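Long-range contacts in beta-galactosidase (Geobacillus stearothermophilus, PDB 4OIF), which probably catalyses the hydrolysis of terminal, non-reducing beta-D-galactose residues from beta-D-galactosides, as a trimeric, intracellular enzyme of glycoside hydrolase family 42: residues L620-E625 / V653-K658; V628-R633 / V641-F646; F449-I454 / H624-S629; K660-G665 / V679-K684. All blocks are in the same frame, centred on the assembly; numbering follows the deposited sequence. Where two conformers were deposited one is given.

Interaction 1: residues L620-E625 / V653-K658; sequences LFVKHE and VVLEEK
Lys623 and Val654 form an antiparallel hydrogen-bonded pair that adds the short strand 622-623 to the edge of a three-stranded sheet, which packs against the five-stranded sheet of the C-terminal domain in the manner of a beta sandwich. Lys623 N donates to Val654 O at 2.9 Å, and Val654 N returns a bond to Lys623 O at 2.8 Å. Above this pair the stems of the two side chains touch, while the lysine chain leads away. The other face is aliphatic. Val622 sends its two methyls to different partners: CG1 meets Val653 CG1 at 3.5 Å, and CG2 lies alongside Leu655 CD2 at 4.0 Å. Leu620, its CG trans to the backbone N (chi1 176°), crosses Leu655 at about a right angle, with 3.5 Å between the two CD2 atoms. Farther out, Val630 backs Val622 and His624, Val641 backs Leu620, and backbone bonds from Val653 to Ile672 and from Leu655 to Gly670 tie strand 651-655 to the third strand. At the exposed corner, Leu620 CD1 rests 3.8 Å from Glu657 OE1, the same oxygen that pairs with Lys684.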
loop_
_atom_site.group_PDB
_atom_site.type_symbol
_atom_site.label_atom_id
_atom_site.label_comp_id
_atom_site.label_asym_id
_atom_site.label_seq_id
_atom_site.Cartn_x
_atom_site.Cartn_y
_atom_site.Cartn_z
ATOM N N LEU A 620 28.872 -34.627 18.159
ATOM C CA LEU A 620 29.197 -35.880 17.501
ATOM C C LEU A 620 29.248 -35.652 16.010
ATOM O O LEU A 620 28.266 -35.214 15.414
ATOM C CB LEU A 620 28.179 -36.974 17.827
ATOM C CG LEU A 620 28.402 -38.307 17.096
ATOM C CD1 LEU A 620 29.632 -39.039 17.630
ATOM C CD2 LEU A 620 27.162 -39.186 17.193
ATOM N N PHE A 621 30.394 -35.927 15.400
ATOM C CA PHE A 621 30.499 -35.780 13.961
ATOM C C PHE A 621 29.650 -36.823 13.239
ATOM O O PHE A 621 29.722 -38.013 13.531
ATOM C CB PHE A 621 31.946 -35.887 13.491
ATOM C CG PHE A 621 32.078 -35.839 11.995
ATOM C CD1 PHE A 621 31.987 -34.634 11.323
ATOM C CD2 PHE A 621 32.247 -37.002 11.256
ATOM C CE1 PHE A 621 32.084 -34.581 9.932
ATOM C CE2 PHE A 621 32.342 -36.958 9.870
ATOM C CZ PHE A 621 32.259 -35.744 9.206
ATOM N N VAL A 622 28.829 -36.363 12.308
ATOM C CA VAL A 622 28.114 -37.255 11.424
ATOM C C VAL A 622 28.352 -36.772 10.004
ATOM O O VAL A 622 28.192 -35.590 9.725
ATOM C CB VAL A 622 26.601 -37.285 11.713
ATOM C CG1 VAL A 622 25.901 -38.195 10.715
ATOM C CG2 VAL A 622 26.325 -37.716 13.135
ATOM N N LYS A 623 28.744 -37.673 9.110
ATOM C CA LYS A 623 28.941 -37.317 7.708
ATOM C C LYS A 623 27.600 -37.276 6.980
ATOM O O LYS A 623 26.831 -38.237 7.034
ATOM C CB LYS A 623 29.889 -38.307 7.036
ATOM C CG LYS A 623 30.046 -38.142 5.543
ATOM C CD LYS A 623 31.268 -38.917 5.056
ATOM C CE LYS A 623 31.510 -38.717 3.563
ATOM N NZ LYS A 623 30.388 -39.248 2.728
ATOM N N HIS A 624 27.320 -36.161 6.310
ATOM C CA HIS A 624 26.029 -35.972 5.649
ATOM C C HIS A 624 26.072 -34.860 4.591
ATOM O O HIS A 624 27.000 -34.055 4.552
ATOM C CB HIS A 624 24.940 -35.655 6.690
ATOM C CG HIS A 624 25.170 -34.378 7.439
ATOM N ND1 HIS A 624 24.986 -33.135 6.870
ATOM C CD2 HIS A 624 25.585 -34.153 8.708
ATOM C CE1 HIS A 624 25.274 -32.199 7.757
ATOM N NE2 HIS A 624 25.630 -32.792 8.885
ATOM N N GLU A 625 25.046 -34.832 3.747
ATOM C CA GLU A 625 24.847 -33.766 2.768
ATOM C C GLU A 625 24.105 -32.588 3.377
ATOM O O GLU A 625 23.568 -32.683 4.492
ATOM C CB GLU A 625 24.069 -34.291 1.559
ATOM C CG GLU A 625 24.728 -35.476 0.880
ATOM C CD GLU A 625 26.118 -35.147 0.352
ATOM O OE1 GLU A 625 26.375 -33.973 0.023
ATOM O OE2 GLU A 625 26.961 -36.059 0.279
ATOM N N VAL A 653 23.817 -41.053 5.629
ATOM C CA VAL A 653 24.402 -40.386 6.766
ATOM C C VAL A 653 25.430 -41.382 7.298
ATOM O O VAL A 653 25.256 -42.572 7.110
ATOM C CB VAL A 653 23.280 -40.004 7.781
ATOM C CG1 VAL A 653 23.633 -40.348 9.206
ATOM C CG2 VAL A 653 22.845 -38.541 7.595
ATOM N N VAL A 654 26.530 -40.928 7.891
ATOM C CA VAL A 654 27.534 -41.882 8.366
ATOM C C VAL A 654 28.050 -41.532 9.762
ATOM O O VAL A 654 28.578 -40.440 9.987
ATOM C CB VAL A 654 28.751 -41.982 7.399
ATOM C CG1 VAL A 654 29.727 -43.044 7.878
ATOM C CG2 VAL A 654 28.303 -42.301 5.989
ATOM N N LEU A 655 27.887 -42.476 10.689
ATOM C CA LEU A 655 28.397 -42.362 12.050
ATOM C C LEU A 655 29.745 -43.064 12.146
ATOM O O LEU A 655 29.854 -44.217 11.732
ATOM C CB LEU A 655 27.415 -42.989 13.033
ATOM C CG LEU A 655 26.110 -42.273 13.369
ATOM C CD1 LEU A 655 25.025 -43.282 13.654
ATOM C CD2 LEU A 655 26.325 -41.405 14.582
ATOM N N GLU A 656 30.767 -42.396 12.681
ATOM C CA GLU A 656 32.096 -43.006 12.806
ATOM C C GLU A 656 32.241 -43.784 14.108
ATOM O O GLU A 656 32.837 -44.856 14.137
ATOM C CB GLU A 656 33.196 -41.946 12.716
ATOM C CG GLU A 656 33.426 -41.414 11.310
ATOM C CD GLU A 656 34.415 -40.266 11.268
ATOM O OE1 GLU A 656 34.884 -39.823 12.342
ATOM O OE2 GLU A 656 34.720 -39.806 10.152
ATOM N N GLU A 657 31.701 -43.230 15.187
ATOM C CA GLU A 657 31.684 -43.909 16.480
ATOM C C GLU A 657 30.338 -44.603 16.628
ATOM O O GLU A 657 29.396 -44.264 15.917
ATOM C CB GLU A 657 31.926 -42.917 17.623
ATOM C CG GLU A 657 33.358 -42.384 17.674
ATOM C CD GLU A 657 33.591 -41.426 18.828
ATOM O OE1 GLU A 657 33.059 -40.291 18.777
ATOM O OE2 GLU A 657 34.302 -41.809 19.786
ATOM N N LYS A 658 30.226 -45.571 17.529
ATOM C CA LYS A 658 28.944 -46.255 17.683
ATOM C C LYS A 658 28.086 -45.626 18.771
ATOM O O LYS A 658 28.572 -45.048 19.740
ATOM C CB LYS A 658 29.133 -47.750 17.954
ATOM C CG LYS A 658 30.434 -48.120 18.636
ATOM C CD LYS A 658 30.576 -49.637 18.740
ATOM C CE LYS A 658 30.453 -50.292 17.375
ATOM N NZ LYS A 658 30.806 -51.735 17.414
#

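Interaction 2: residues V628-R633 / V641-F646; sequences VSVQAR and VFIMNF
Phe642 and Phe646 each turn an edge, not a face, to the neighbouring strand: Gln631 O lies near the ring plane of Phe642, 3.7 Å from its CD1, and Ser629 CB lies near that of Phe646, 4.0 Å from CD2. Packed round the two rings are side chains of helix 341-351, Ile350 and Ala351 at Phe642 and Leu344 and Gln348 at Phe646. Between the phenylalanines runs Met644, whose end bends at chi3 (-68°) and brings CE back across the strand boundary to 3.5 Å from Ser629 OG and 4.1 Å from Gln631 CB. The amide of Gln631 leads off to Arg409. The reverse face carries valines, Ile643 and Ala632. Val630 CG1 meets Val641 CG1 at 3.6 Å, its CG2 sits beside Ile643 CG2 at 4.0 Å, and Ala632 CB touches Val641 CG2. Four backbone bonds join Ser629 with Met644 and Gln631 with Phe642 through both N-H and C=O, the one from Phe642 N to Gln631 O at 2.8 Å. All the touching residues are buried. This regular, two-faced pairing is that of an antiparallel beta hairpin, strands 628-634 and 638-645, at one side of the C-terminal domain's five-stranded sheet.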
loop_
_atom_site.group_PDB
_atom_site.type_symbol
_atom_site.label_atom_id
_atom_site.label_comp_id
_atom_site.label_asym_id
_atom_site.label_seq_id
_atom_site.Cartn_x
_atom_site.Cartn_y
_atom_site.Cartn_z
ATOM N N VAL A 628 20.787 -31.878 6.141
ATOM C CA VAL A 628 20.750 -32.739 7.305
ATOM C C VAL A 628 21.371 -31.987 8.450
ATOM O O VAL A 628 22.522 -31.582 8.369
ATOM C CB VAL A 628 21.508 -34.048 7.097
ATOM C CG1 VAL A 628 21.619 -34.812 8.412
ATOM C CG2 VAL A 628 20.817 -34.866 6.067
ATOM N N SER A 629 20.601 -31.795 9.511
ATOM C CA SER A 629 21.059 -31.061 10.668
ATOM C C SER A 629 21.369 -32.033 11.785
ATOM O O SER A 629 20.561 -32.896 12.108
ATOM C CB SER A 629 19.997 -30.039 11.106
ATOM O OG SER A 629 20.386 -29.373 12.293
ATOM N N VAL A 630 22.546 -31.905 12.373
ATOM C CA VAL A 630 22.871 -32.719 13.530
ATOM C C VAL A 630 23.061 -31.790 14.710
ATOM O O VAL A 630 23.876 -30.877 14.648
ATOM C CB VAL A 630 24.138 -33.583 13.304
ATOM C CG1 VAL A 630 24.483 -34.347 14.570
ATOM C CG2 VAL A 630 23.933 -34.547 12.129
ATOM N N GLN A 631 22.290 -32.008 15.771
ATOM C CA GLN A 631 22.352 -31.133 16.939
ATOM C C GLN A 631 22.300 -31.958 18.202
ATOM O O GLN A 631 21.608 -32.960 18.236
ATOM C CB GLN A 631 21.196 -30.127 16.933
ATOM C CG GLN A 631 21.304 -29.028 15.886
ATOM C CD GLN A 631 22.447 -28.083 16.163
ATOM O OE1 GLN A 631 22.791 -27.817 17.322
ATOM N NE2 GLN A 631 23.055 -27.575 15.099
ATOM N N ALA A 632 22.991 -31.533 19.253
ATOM C CA ALA A 632 23.094 -32.362 20.449
ATOM C C ALA A 632 22.805 -31.659 21.783
ATOM O O ALA A 632 22.946 -30.440 21.926
ATOM C CB ALA A 632 24.464 -32.976 20.504
ATOM N N ARG A 633 22.406 -32.455 22.765
ATOM C CA ARG A 633 22.365 -32.004 24.147
ATOM C C ARG A 633 23.247 -32.916 24.977
ATOM O O ARG A 633 23.408 -34.081 24.664
ATOM C CB ARG A 633 20.934 -31.976 24.662
ATOM C CG ARG A 633 20.123 -30.905 23.953
ATOM C CD ARG A 633 18.702 -30.888 24.376
ATOM N NE ARG A 633 18.549 -30.468 25.760
ATOM C CZ ARG A 633 17.369 -30.266 26.324
ATOM N NH1 ARG A 633 16.270 -30.451 25.600
ATOM N NH2 ARG A 633 17.287 -29.889 27.595
ATOM N N VAL A 641 22.109 -37.046 20.673
ATOM C CA VAL A 641 22.354 -36.469 19.379
ATOM C C VAL A 641 21.154 -36.666 18.470
ATOM O O VAL A 641 20.616 -37.753 18.357
ATOM C CB VAL A 641 23.619 -37.086 18.771
ATOM C CG1 VAL A 641 23.952 -36.427 17.442
ATOM C CG2 VAL A 641 24.787 -36.941 19.760
ATOM N N PHE A 642 20.723 -35.591 17.836
ATOM C CA PHE A 642 19.600 -35.611 16.914
ATOM C C PHE A 642 20.117 -35.482 15.490
ATOM O O PHE A 642 20.781 -34.491 15.146
ATOM C CB PHE A 642 18.626 -34.465 17.212
ATOM C CG PHE A 642 17.884 -34.599 18.504
ATOM C CD1 PHE A 642 18.533 -34.428 19.720
ATOM C CD2 PHE A 642 16.524 -34.861 18.507
ATOM C CE1 PHE A 642 17.839 -34.544 20.925
ATOM C CE2 PHE A 642 15.819 -34.976 19.708
ATOM C CZ PHE A 642 16.481 -34.819 20.919
ATOM N N ILE A 643 19.805 -36.474 14.665
ATOM C CA ILE A 643 20.142 -36.440 13.248
ATOM C C ILE A 643 18.861 -36.234 12.438
ATOM O O ILE A 643 18.031 -37.133 12.313
ATOM C CB ILE A 643 20.860 -37.721 12.812
ATOM C CG1 ILE A 643 21.985 -38.059 13.805
ATOM C CG2 ILE A 643 21.393 -37.567 11.400
ATOM C CD1 ILE A 643 22.694 -39.406 13.546
ATOM N N MET A 644 18.714 -35.035 11.882
ATOM C CA MET A 644 17.446 -34.593 11.317
ATOM C C MET A 644 17.518 -34.319 9.811
ATOM O O MET A 644 18.307 -33.496 9.347
ATOM C CB MET A 644 16.967 -33.343 12.072
ATOM C CG MET A 644 16.832 -33.571 13.568
ATOM S SD MET A 644 16.639 -32.054 14.522
ATOM C CE MET A 644 18.243 -31.289 14.331
ATOM N N ASN A 645 16.694 -35.016 9.046
ATOM C CA ASN A 645 16.672 -34.809 7.603
ATOM C C ASN A 645 15.676 -33.725 7.211
ATOM O O ASN A 645 14.495 -33.998 7.036
ATOM C CB ASN A 645 16.342 -36.117 6.883
ATOM C CG ASN A 645 16.385 -35.983 5.372
ATOM O OD1 ASN A 645 16.736 -34.927 4.828
ATOM N ND2 ASN A 645 16.024 -37.061 4.679
ATOM N N PHE A 646 16.160 -32.494 7.061
ATOM C CA PHE A 646 15.288 -31.403 6.645
ATOM C C PHE A 646 15.232 -31.270 5.113
ATOM O O PHE A 646 15.235 -30.158 4.581
ATOM C CB PHE A 646 15.740 -30.082 7.284
ATOM C CG PHE A 646 15.301 -29.915 8.725
ATOM C CD1 PHE A 646 13.964 -29.670 9.037
ATOM C CD2 PHE A 646 16.227 -29.984 9.768
ATOM C CE1 PHE A 646 13.556 -29.502 10.371
ATOM C CE2 PHE A 646 15.825 -29.819 11.090
ATOM C CZ PHE A 646 14.475 -29.580 11.391
#

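Interaction 3: residues F449-I454 / H624-S629; sequences FWERDI and HEKGVS. With GOL (glycerol), chain I.
Asp453, the positive-phi residue of the Schellman motif that follows helix 438-451, meets His624 at the junction of the trimerisation and C-terminal domains. His624 NE2 donates to Asp453 OD2 at 2.6 Å, nearly straight (171°) and in the ring plane, using the syn lone pair of the oxygen. The carboxylate is turned 50° from the ring. With CG between backbone N and carbonyl carbon (chi1 63°), His624 holds its ring between Val628 CG1, 3.7 Å above one face, and glycerol C1 (probably from the crystallisation liquor) over the other. Asp453 OD1 accepts from Val630 N. Next to this pair, Ser629 CB packs on Trp450 CZ2 at 3.6 Å, and one water bridges Trp450 NE1 and Ser629 OG. Another water donates to both Trp450 O and Val628 O. Gly627 supplies the positive phi of the type II turn from Glu625 to Val628. A leucine in place of His624 would probably leave OD2 of the buried Asp453 without its N-H donor and break the side-chain bond between the domains. Because ND1 also donates, to Glu625 O, both ring nitrogens appear to carry protons, so the imidazole is likely to be positively charged, with the aspartate as its counter-ion.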
loop_
_atom_site.group_PDB
_atom_site.type_symbol
_atom_site.label_atom_id
_atom_site.label_comp_id
_atom_site.label_asym_id
_atom_site.label_seq_id
_atom_site.Cartn_x
_atom_site.Cartn_y
_atom_site.Cartn_z
ATOM N N PHE A 449 27.900 -22.499 10.533
ATOM C CA PHE A 449 27.987 -23.283 11.768
ATOM C C PHE A 449 26.846 -24.295 11.839
ATOM O O PHE A 449 27.040 -25.436 12.255
ATOM C CB PHE A 449 28.009 -22.344 12.980
ATOM C CG PHE A 449 29.233 -21.468 13.007
ATOM C CD1 PHE A 449 30.385 -21.883 13.660
ATOM C CD2 PHE A 449 29.263 -20.269 12.302
ATOM C CE1 PHE A 449 31.532 -21.106 13.647
ATOM C CE2 PHE A 449 30.403 -19.481 12.283
ATOM C CZ PHE A 449 31.540 -19.899 12.957
ATOM N N TRP A 450 25.670 -23.884 11.381
ATOM C CA TRP A 450 24.536 -24.785 11.272
ATOM C C TRP A 450 24.866 -25.902 10.288
ATOM O O TRP A 450 24.601 -27.067 10.560
ATOM C CB TRP A 450 23.275 -24.026 10.828
ATOM C CG TRP A 450 21.992 -24.814 10.964
ATOM C CD1 TRP A 450 21.288 -25.054 12.116
ATOM C CD2 TRP A 450 21.265 -25.455 9.912
ATOM N NE1 TRP A 450 20.170 -25.809 11.843
ATOM C CE2 TRP A 450 20.131 -26.065 10.496
ATOM C CE3 TRP A 450 21.463 -25.578 8.531
ATOM C CZ2 TRP A 450 19.202 -26.791 9.745
ATOM C CZ3 TRP A 450 20.542 -26.290 7.789
ATOM C CH2 TRP A 450 19.424 -26.893 8.397
ATOM N N GLU A 451 25.460 -25.537 9.153
ATOM C CA GLU A 451 25.790 -26.504 8.111
ATOM C C GLU A 451 26.864 -27.497 8.578
ATOM O O GLU A 451 27.006 -28.574 8.007
ATOM C CB GLU A 451 26.233 -25.779 6.823
ATOM C CG GLU A 451 25.085 -25.125 6.051
ATOM C CD GLU A 451 25.517 -24.394 4.785
ATOM O OE1 GLU A 451 26.720 -24.388 4.485
ATOM O OE2 GLU A 451 24.651 -23.808 4.089
ATOM N N ARG A 452 27.592 -27.137 9.631
ATOM C CA ARG A 452 28.633 -27.983 10.192
ATOM C C ARG A 452 28.239 -28.596 11.539
ATOM O O ARG A 452 29.035 -29.302 12.162
ATOM C CB ARG A 452 29.918 -27.179 10.367
ATOM C CG ARG A 452 30.602 -26.815 9.077
ATOM C CD ARG A 452 31.412 -27.972 8.556
ATOM N NE ARG A 452 32.262 -27.544 7.456
ATOM C CZ ARG A 452 32.182 -28.024 6.221
ATOM N NH1 ARG A 452 31.289 -28.962 5.930
ATOM N NH2 ARG A 452 32.999 -27.567 5.279
ATOM N N ASP A 453 27.032 -28.301 12.001
ATOM C CA ASP A 453 26.524 -28.891 13.232
ATOM C C ASP A 453 27.366 -28.431 14.411
ATOM O O ASP A 453 27.552 -29.150 15.391
ATOM C CB ASP A 453 26.510 -30.419 13.123
ATOM C CG ASP A 453 25.804 -30.894 11.871
ATOM O OD1 ASP A 453 24.737 -30.331 11.549
ATOM O OD2 ASP A 453 26.323 -31.799 11.189
ATOM N N ILE A 454 27.883 -27.220 14.303
ATOM C CA ILE A 454 28.651 -26.637 15.384
ATOM C C ILE A 454 27.730 -25.866 16.323
ATOM O O ILE A 454 26.994 -24.980 15.890
ATOM C CB ILE A 454 29.751 -25.733 14.839
ATOM C CG1 ILE A 454 30.749 -26.597 14.066
ATOM C CG2 ILE A 454 30.420 -24.985 15.969
ATOM C CD1 ILE A 454 32.022 -25.908 13.736
ATOM N N HIS A 624 27.320 -36.161 6.310
ATOM C CA HIS A 624 26.029 -35.972 5.649
ATOM C C HIS A 624 26.072 -34.860 4.591
ATOM O O HIS A 624 27.000 -34.055 4.552
ATOM C CB HIS A 624 24.940 -35.655 6.690
ATOM C CG HIS A 624 25.170 -34.378 7.439
ATOM N ND1 HIS A 624 24.986 -33.135 6.870
ATOM C CD2 HIS A 624 25.585 -34.153 8.708
ATOM C CE1 HIS A 624 25.274 -32.199 7.757
ATOM N NE2 HIS A 624 25.630 -32.792 8.885
ATOM N N GLU A 625 25.046 -34.832 3.747
ATOM C CA GLU A 625 24.847 -33.766 2.768
ATOM C C GLU A 625 24.105 -32.588 3.377
ATOM O O GLU A 625 23.568 -32.683 4.492
ATOM C CB GLU A 625 24.069 -34.291 1.559
ATOM C CG GLU A 625 24.728 -35.476 0.880
ATOM C CD GLU A 625 26.118 -35.147 0.352
ATOM O OE1 GLU A 625 26.375 -33.973 0.023
ATOM O OE2 GLU A 625 26.961 -36.059 0.279
ATOM N N LYS A 626 24.069 -31.486 2.634
ATOM C CA LYS A 626 23.361 -30.282 3.060
ATOM C C LYS A 626 21.877 -30.539 3.310
ATOM O O LYS A 626 21.217 -31.217 2.529
ATOM C CB LYS A 626 23.538 -29.176 2.018
ATOM C CG LYS A 626 24.901 -28.515 2.082
ATOM C CD LYS A 626 25.040 -27.394 1.082
ATOM C CE LYS A 626 26.337 -26.653 1.328
ATOM N NZ LYS A 626 27.374 -27.588 1.852
ATOM N N GLY A 627 21.358 -30.004 4.410
ATOM C CA GLY A 627 19.944 -30.142 4.714
ATOM C C GLY A 627 19.708 -31.210 5.758
ATOM O O GLY A 627 18.576 -31.455 6.190
ATOM N N VAL A 628 20.787 -31.878 6.141
ATOM C CA VAL A 628 20.750 -32.739 7.305
ATOM C C VAL A 628 21.371 -31.987 8.450
ATOM O O VAL A 628 22.522 -31.582 8.369
ATOM C CB VAL A 628 21.508 -34.048 7.097
ATOM C CG1 VAL A 628 21.619 -34.812 8.412
ATOM C CG2 VAL A 628 20.817 -34.866 6.067
ATOM N N SER A 629 20.601 -31.795 9.511
ATOM C CA SER A 629 21.059 -31.061 10.668
ATOM C C SER A 629 21.369 -32.033 11.785
ATOM O O SER A 629 20.561 -32.896 12.108
ATOM C CB SER A 629 19.997 -30.039 11.106
ATOM O OG SER A 629 20.386 -29.373 12.293
HETATM C C1 GOL I . 28.720 -33.030 8.206
HETATM O O1 GOL I . 29.630 -32.993 9.277
HETATM C C2 GOL I . 29.036 -31.905 7.241
HETATM O O2 GOL I . 29.792 -30.932 7.932
HETATM C C3 GOL I . 29.861 -32.555 6.137
HETATM O O3 GOL I . 29.778 -33.963 6.271
HETATM O O HOH W 1 18.627 -27.502 13.820
HETATM O O HOH W 2 23.518 -28.793 8.455
HETATM O O HOH W 3 23.047 -28.470 12.451
#

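Interaction 4: residues K660-G665 / V679-K684; sequences KDLFTG and VRVVEK
Lys660 and Glu683 make an antiparallel hydrogen-bonded pair, and a third bond, Leu662 N to Val681 O at 3.0 Å, carries the pairing to where the chain leaves the strand. There Asp661 folds the loop: its OD1 accepts from Phe663 N at 2.6 Å, an Asx turn, and from Thr664 N at 2.9 Å, so two bonds grip one oxygen. OD2 forms a salt bridge with Arg680 NH1, though the geometry of this pair is doubtful, the atoms being modelled too close. The loop lowers two apolar side chains onto Val681. Leu662 CD2 reaches Val681 CG1 at 3.7 Å, and Phe663, with CG trans to its carbonyl carbon (chi1 -59°), brings CZ to the other methyl, Val681 CG2, also at 3.7 Å. Met401 touches both loop residues. Cutting Phe663 back to an alanine would probably take the ring off Val681 CG2 and open a gap between loop and strand. Leu662 crosses Glu683 at about a right angle, its CD1 3.3 Å from OE2, while OE1 of that carboxylate pairs with Arg685. Thus the charge of Asp661 is probably shared between the turn's N-H groups and Arg680, while the valine methyls receive apolar side chains.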
loop_
_atom_site.group_PDB
_atom_site.type_symbol
_atom_site.label_atom_id
_atom_site.label_comp_id
_atom_site.label_asym_id
_atom_site.label_seq_id
_atom_site.Cartn_x
_atom_site.Cartn_y
_atom_site.Cartn_z
ATOM N N LYS A 660 23.674 -45.585 20.384
ATOM C CA LYS A 660 22.519 -46.429 20.652
ATOM C C LYS A 660 21.244 -45.662 20.363
ATOM O O LYS A 660 21.036 -44.560 20.875
ATOM C CB LYS A 660 22.538 -46.931 22.101
ATOM C CG LYS A 660 23.777 -47.780 22.467
ATOM C CD LYS A 660 24.992 -46.918 22.866
ATOM C CE LYS A 660 26.305 -47.701 22.888
ATOM N NZ LYS A 660 27.470 -46.762 22.900
ATOM N N ASP A 661 20.399 -46.239 19.520
ATOM C CA ASP A 661 19.118 -45.632 19.195
ATOM C C ASP A 661 18.221 -45.495 20.436
ATOM O O ASP A 661 17.790 -46.481 21.023
ATOM C CB ASP A 661 18.416 -46.447 18.118
ATOM C CG ASP A 661 17.078 -45.854 17.710
ATOM O OD1 ASP A 661 16.227 -45.597 18.586
ATOM O OD2 ASP A 661 16.866 -45.651 16.501
ATOM N N LEU A 662 17.905 -44.257 20.789
ATOM C CA LEU A 662 17.174 -43.966 22.012
ATOM C C LEU A 662 15.771 -44.572 22.027
ATOM O O LEU A 662 15.213 -44.808 23.095
ATOM C CB LEU A 662 17.087 -42.456 22.212
ATOM C CG LEU A 662 16.865 -41.974 23.635
ATOM C CD1 LEU A 662 18.086 -42.307 24.477
ATOM C CD2 LEU A 662 16.608 -40.484 23.634
ATOM N N PHE A 663 15.207 -44.825 20.849
ATOM C CA PHE A 663 13.864 -45.402 20.744
ATOM C C PHE A 663 13.825 -46.938 20.718
ATOM O O PHE A 663 12.844 -47.538 21.160
ATOM C CB PHE A 663 13.170 -44.890 19.490
ATOM C CG PHE A 663 13.025 -43.408 19.447
ATOM C CD1 PHE A 663 12.760 -42.690 20.599
ATOM C CD2 PHE A 663 13.149 -42.726 18.252
ATOM C CE1 PHE A 663 12.618 -41.318 20.563
ATOM C CE2 PHE A 663 13.013 -41.352 18.209
ATOM C CZ PHE A 663 12.745 -40.647 19.370
ATOM N N THR A 664 14.870 -47.572 20.192
ATOM C CA THR A 664 14.848 -49.017 19.990
ATOM C C THR A 664 15.910 -49.750 20.782
ATOM O O THR A 664 15.860 -50.970 20.913
ATOM C CB THR A 664 15.054 -49.388 18.525
ATOM O OG1 THR A 664 16.428 -49.167 18.173
ATOM C CG2 THR A 664 14.140 -48.574 17.625
ATOM N N GLY A 665 16.885 -49.015 21.293
ATOM C CA GLY A 665 17.982 -49.632 22.011
ATOM C C GLY A 665 19.065 -50.184 21.096
ATOM O O GLY A 665 20.162 -50.491 21.558
ATOM N N VAL A 679 13.949 -38.472 11.474
ATOM C CA VAL A 679 14.865 -38.085 12.521
ATOM C C VAL A 679 15.395 -39.341 13.176
ATOM O O VAL A 679 14.700 -40.331 13.329
ATOM C CB VAL A 679 14.201 -37.188 13.592
ATOM C CG1 VAL A 679 15.237 -36.717 14.609
ATOM C CG2 VAL A 679 13.502 -35.995 12.947
ATOM N N ARG A 680 16.653 -39.295 13.549
ATOM C CA ARG A 680 17.245 -40.343 14.326
ATOM C C ARG A 680 17.659 -39.731 15.649
ATOM O O ARG A 680 18.353 -38.727 15.672
ATOM C CB ARG A 680 18.439 -40.926 13.589
ATOM C CG ARG A 680 18.434 -42.409 13.551
ATOM C CD ARG A 680 17.339 -42.984 12.666
ATOM N NE ARG A 680 17.615 -44.408 12.507
ATOM C CZ ARG A 680 17.264 -45.315 13.406
ATOM N NH1 ARG A 680 16.577 -44.939 14.478
ATOM N NH2 ARG A 680 17.567 -46.588 13.228
ATOM N N VAL A 681 17.201 -40.290 16.757
ATOM C CA VAL A 681 17.638 -39.787 18.053
ATOM C C VAL A 681 18.531 -40.826 18.685
ATOM O O VAL A 681 18.145 -41.977 18.888
ATOM C CB VAL A 681 16.472 -39.455 18.974
ATOM C CG1 VAL A 681 16.992 -38.887 20.276
ATOM C CG2 VAL A 681 15.576 -38.432 18.303
ATOM N N VAL A 682 19.738 -40.402 19.005
ATOM C CA VAL A 682 20.813 -41.326 19.263
ATOM C C VAL A 682 21.521 -40.987 20.570
ATOM O O VAL A 682 21.543 -39.841 20.996
ATOM C CB VAL A 682 21.759 -41.331 18.039
ATOM C CG1 VAL A 682 23.175 -40.908 18.391
ATOM C CG2 VAL A 682 21.722 -42.687 17.380
ATOM N N GLU A 683 22.045 -42.004 21.237
ATOM C CA GLU A 683 22.689 -41.800 22.528
ATOM C C GLU A 683 24.121 -42.296 22.473
ATOM O O GLU A 683 24.403 -43.352 21.907
ATOM C CB GLU A 683 21.913 -42.516 23.635
ATOM C CG GLU A 683 22.569 -42.474 24.998
ATOM C CD GLU A 683 21.889 -43.393 25.997
ATOM O OE1 GLU A 683 22.493 -43.684 27.050
ATOM O OE2 GLU A 683 20.753 -43.832 25.724
ATOM N N LYS A 684 25.033 -41.519 23.041
ATOM C CA LYS A 684 26.439 -41.893 23.039
ATOM C C LYS A 684 27.035 -41.759 24.429
ATOM O O LYS A 684 27.122 -40.657 24.966
ATOM C CB LYS A 684 27.222 -41.043 22.040
ATOM C CG LYS A 684 28.681 -41.421 21.974
ATOM C CD LYS A 684 29.285 -41.075 20.642
ATOM C CE LYS A 684 30.772 -41.363 20.658
ATOM N NZ LYS A 684 31.516 -40.440 21.563
#

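Three of the four contacts build the C-terminal beta domain, and interaction 3 ties it to the trimerisation domain. Interaction 2 is the wholly buried one; the others are partly exposed, and charged side chains appear at their margins. Interactions 2 and 4 lie in the same five-stranded sheet, where Ile643 O bonds Arg680 N and Val641 O bonds Val682 N. Interaction 1 belongs to the facing sheet and packs against interaction 2. Interactions 1 and 3 share His624, whose stem serves the sheet and whose ring serves the interdomain bond. Where backbone pairing and methyl packing dominate in 628-633/641-646, waters and a histidine-carboxylate bond take over at the domain junction.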